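Local coordinates for manganese-dependent inorganic pyrophosphatase (Methanocaldococcus jannaschii, PDB 2EB0), which hydrolyses inorganic diphosphate to two phosphate ions as a manganese-dependent, two-domain family II pyrophosphatase that binds two manganese ions per subunit, at residues K104-E115 and T155-M163. Numbering follows the deposited sequence.
Sequences KPVGSTATVIAE and TTTDLDKEM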
loop_
_atom_site.group_PDB
_atom_site.type_symbol
_atom_site.label_atom_id
_atom_site.label_comp_id
_atom_site.label_asym_id
_atom_site.label_seq_id
_atom_site.Cartn_x
_atom_site.Cartn_y
_atom_site.Cartn_z
ATOM N N LYS B 104 7.165 -4.674 1.564
ATOM C CA LYS B 104 7.798 -5.615 0.644
ATOM C C LYS B 104 7.353 -7.000 1.063
ATOM O O LYS B 104 7.289 -7.299 2.252
ATOM C CB LYS B 104 9.329 -5.535 0.719
ATOM C CG LYS B 104 9.913 -4.215 0.248
ATOM C CD LYS B 104 11.433 -4.144 0.423
ATOM C CE LYS B 104 12.208 -4.620 -0.813
ATOM N NZ LYS B 104 12.220 -6.092 -1.003
ATOM N N PRO B 105 7.028 -7.865 0.095
ATOM C CA PRO B 105 6.601 -9.204 0.507
ATOM C C PRO B 105 7.777 -10.105 0.927
ATOM O O PRO B 105 8.079 -11.091 0.261
ATOM C CB PRO B 105 5.850 -9.720 -0.720
ATOM C CG PRO B 105 6.589 -9.072 -1.871
ATOM C CD PRO B 105 6.863 -7.656 -1.359
ATOM N N VAL B 106 8.437 -9.757 2.032
ATOM C CA VAL B 106 9.553 -10.550 2.546
ATOM C C VAL B 106 9.168 -11.267 3.842
ATOM O O VAL B 106 8.010 -11.245 4.256
ATOM C CB VAL B 106 10.807 -9.691 2.816
ATOM C CG1 VAL B 106 11.456 -9.296 1.506
ATOM C CG2 VAL B 106 10.433 -8.451 3.619
ATOM N N GLY B 107 10.149 -11.896 4.482
ATOM C CA GLY B 107 9.879 -12.640 5.697
ATOM C C GLY B 107 9.495 -11.830 6.920
ATOM O O GLY B 107 8.803 -12.337 7.802
ATOM N N SER B 108 9.931 -10.577 6.994
ATOM C CA SER B 108 9.606 -9.775 8.161
ATOM C C SER B 108 9.774 -8.294 7.935
ATOM O O SER B 108 10.482 -7.865 7.018
ATOM C CB SER B 108 10.496 -10.168 9.340
ATOM O OG SER B 108 11.810 -9.660 9.161
ATOM N N THR B 109 9.132 -7.517 8.802
ATOM C CA THR B 109 9.228 -6.069 8.729
ATOM C C THR B 109 10.679 -5.678 9.026
ATOM O O THR B 109 11.197 -4.695 8.483
ATOM C CB THR B 109 8.293 -5.409 9.753
ATOM O OG1 THR B 109 6.944 -5.836 9.504
ATOM C CG2 THR B 109 8.377 -3.892 9.654
ATOM N N ALA B 110 11.332 -6.467 9.878
ATOM C CA ALA B 110 12.720 -6.220 10.252
ATOM C C ALA B 110 13.627 -6.268 9.018
ATOM O O ALA B 110 14.550 -5.463 8.888
ATOM C CB ALA B 110 13.171 -7.249 11.293
ATOM N N THR B 111 13.359 -7.212 8.118
ATOM C CA THR B 111 14.124 -7.352 6.888
ATOM C C THR B 111 14.049 -6.069 6.066
ATOM O O THR B 111 15.064 -5.585 5.566
ATOM C CB THR B 111 13.586 -8.516 6.026
ATOM O OG1 THR B 111 13.686 -9.732 6.765
ATOM C CG2 THR B 111 14.394 -8.665 4.732
ATOM N N VAL B 112 12.844 -5.522 5.926
ATOM C CA VAL B 112 12.636 -4.290 5.176
ATOM C C VAL B 112 13.471 -3.139 5.745
ATOM O O VAL B 112 14.106 -2.382 5.008
ATOM C CB VAL B 112 11.164 -3.850 5.230
ATOM C CG1 VAL B 112 10.980 -2.561 4.436
ATOM C CG2 VAL B 112 10.277 -4.943 4.696
ATOM N N ILE B 113 13.437 -3.000 7.065
ATOM C CA ILE B 113 14.164 -1.939 7.746
ATOM C C ILE B 113 15.672 -2.093 7.603
ATOM O O ILE B 113 16.384 -1.115 7.362
ATOM C CB ILE B 113 13.785 -1.900 9.242
ATOM C CG1 ILE B 113 12.304 -1.549 9.380
ATOM C CG2 ILE B 113 14.642 -0.873 9.984
ATOM C CD1 ILE B 113 11.796 -1.575 10.808
ATOM N N ALA B 114 16.147 -3.326 7.742
ATOM C CA ALA B 114 17.568 -3.616 7.642
ATOM C C ALA B 114 18.093 -3.348 6.238
ATOM O O ALA B 114 19.211 -2.838 6.067
ATOM C CB ALA B 114 17.835 -5.071 8.034
ATOM N N GLU B 115 17.297 -3.694 5.230
ATOM C CA GLU B 115 17.733 -3.480 3.863
ATOM C C GLU B 115 17.875 -1.994 3.605
ATOM O O GLU B 115 18.776 -1.563 2.888
ATOM C CB GLU B 115 16.754 -4.085 2.863
ATOM C CG GLU B 115 17.085 -3.707 1.433
ATOM C CD GLU B 115 16.163 -4.351 0.430
ATOM O OE1 GLU B 115 14.936 -4.323 0.653
ATOM O OE2 GLU B 115 16.665 -4.877 -0.588
ATOM N N THR B 155 7.692 -17.581 3.338
ATOM C CA THR B 155 7.802 -16.133 3.186
ATOM C C THR B 155 9.288 -15.798 3.131
ATOM O O THR B 155 9.686 -14.713 2.691
ATOM C CB THR B 155 7.218 -15.372 4.379
ATOM O OG1 THR B 155 7.788 -15.885 5.592
ATOM C CG2 THR B 155 5.705 -15.494 4.402
ATOM N N THR B 156 10.107 -16.737 3.592
ATOM C CA THR B 156 11.545 -16.539 3.591
ATOM C C THR B 156 12.020 -16.275 2.175
ATOM O O THR B 156 11.653 -16.990 1.248
ATOM C CB THR B 156 12.300 -17.777 4.100
ATOM O OG1 THR B 156 11.851 -18.116 5.418
ATOM C CG2 THR B 156 13.795 -17.499 4.125
ATOM N N THR B 157 12.821 -15.230 2.019
ATOM C CA THR B 157 13.392 -14.864 0.736
ATOM C C THR B 157 14.901 -14.734 0.943
ATOM O O THR B 157 15.392 -14.743 2.088
ATOM C CB THR B 157 12.837 -13.515 0.215
ATOM O OG1 THR B 157 13.168 -12.472 1.136
ATOM C CG2 THR B 157 11.326 -13.583 0.045
ATOM N N ASP B 158 15.632 -14.626 -0.163
ATOM C CA ASP B 158 17.085 -14.504 -0.116
ATOM C C ASP B 158 17.458 -13.277 0.690
ATOM O O ASP B 158 18.436 -13.286 1.427
ATOM C CB ASP B 158 17.662 -14.390 -1.534
ATOM C CG ASP B 158 17.594 -15.702 -2.305
ATOM O OD1 ASP B 158 17.950 -15.706 -3.501
ATOM O OD2 ASP B 158 17.193 -16.730 -1.718
ATOM N N LEU B 159 16.659 -12.226 0.553
ATOM C CA LEU B 159 16.907 -10.983 1.270
ATOM C C LEU B 159 16.922 -11.259 2.774
ATOM O O LEU B 159 17.809 -10.796 3.482
ATOM C CB LEU B 159 15.821 -9.944 0.940
ATOM C CG LEU B 159 16.176 -8.463 1.127
ATOM C CD1 LEU B 159 14.914 -7.603 1.030
ATOM C CD2 LEU B 159 16.831 -8.251 2.468
ATOM N N ASP B 160 15.936 -12.012 3.253
ATOM C CA ASP B 160 15.853 -12.342 4.668
ATOM C C ASP B 160 17.166 -12.974 5.152
ATOM O O ASP B 160 17.716 -12.585 6.184
ATOM C CB ASP B 160 14.680 -13.302 4.923
ATOM C CG ASP B 160 13.314 -12.658 4.635
ATOM O OD1 ASP B 160 12.882 -11.764 5.404
ATOM O OD2 ASP B 160 12.668 -13.042 3.635
ATOM N N LYS B 161 17.675 -13.935 4.398
ATOM C CA LYS B 161 18.913 -14.611 4.775
ATOM C C LYS B 161 20.109 -13.669 4.700
ATOM O O LYS B 161 20.936 -13.632 5.605
ATOM C CB LYS B 161 19.155 -15.819 3.867
ATOM C CG LYS B 161 18.039 -16.845 3.880
ATOM C CD LYS B 161 18.519 -18.149 3.285
ATOM C CE LYS B 161 17.391 -19.146 3.109
ATOM N NZ LYS B 161 16.470 -18.754 2.005
ATOM N N GLU B 162 20.186 -12.907 3.617
ATOM C CA GLU B 162 21.282 -11.964 3.403
ATOM C C GLU B 162 21.344 -10.953 4.545
ATOM O O GLU B 162 22.411 -10.640 5.070
ATOM C CB GLU B 162 21.074 -11.246 2.071
ATOM C CG GLU B 162 22.086 -10.163 1.771
ATOM C CD GLU B 162 21.758 -9.409 0.495
ATOM O OE1 GLU B 162 22.503 -8.463 0.156
ATOM O OE2 GLU B 162 20.756 -9.764 -0.168
ATOM N N MET B 163 20.180 -10.457 4.936
ATOM C CA MET B 163 20.105 -9.486 6.005
ATOM C C MET B 163 20.456 -10.107 7.353
ATOM O O MET B 163 21.157 -9.494 8.157
ATOM C CB MET B 163 18.713 -8.863 6.028
ATOM C CG MET B 163 18.760 -7.357 6.108
ATOM S SD MET B 163 19.319 -6.429 4.636
ATOM C CE MET B 163 20.653 -7.411 3.943
HETATM O O HOH W 1 7.622 -13.617 1.147
HETATM O O HOH W 2 6.671 -14.126 7.381
#
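The carboxylate of Asp160 faces the backbone of Gly107, whose N lies 2.9 Å from Asp160 OD2 and meets it on the syn side; the branch of this N-H toward OD1 is weak. OD1 also accepts from Thr111 OG1 at 2.6 Å, met on the anti side and 23° out of the carboxylate plane. Asp suits this place because its short chain holds both oxygens near its own helix start: Thr157, the N-cap, donates to OD2 through its backbone N at 2.7 Å along the anti lone pair, and through OG1 from above the plane. With three donors on OD2, the buried group is firmly fixed in rotation, and together they probably favour its charged form. Gly107 fits since it has no side chain to push against OD1.

Beside these hydrogen bonds, Leu159 lies between the segments. With CG anti to the backbone N (chi1 -156°), its CD2 presses on Thr111 CG2 at a tight 3.4 Å, while CD1 lies against the carboxylate of Glu115 and, 3.9 Å away, Val106 CG1. Thr111 thus suits both neighbours, with its hydroxyl for Asp160 and its methyl for Leu159. One turn on, the flexible chain of Met163 bends so that SD reaches Glu115 CA at 3.4 Å, where the axes of helix segments 109-115 and 158-163 cross at 65°.

Two waters join the loops, one between the carbonyls of Pro105 and Thr155. Further out, Ser108 OG donates to Thr111 OG1, and Val106 O accepts from His88, a manganese ligand. Thr109 hydrogen-bonds through its backbone N to Asp13 and through OG1 to Asp66, also ligands. Through Gly107 and Thr111, Asp160 thus probably helps to position, from beyond the first shell, the loop and helix start beside the dinuclear manganese site of the DHH domain.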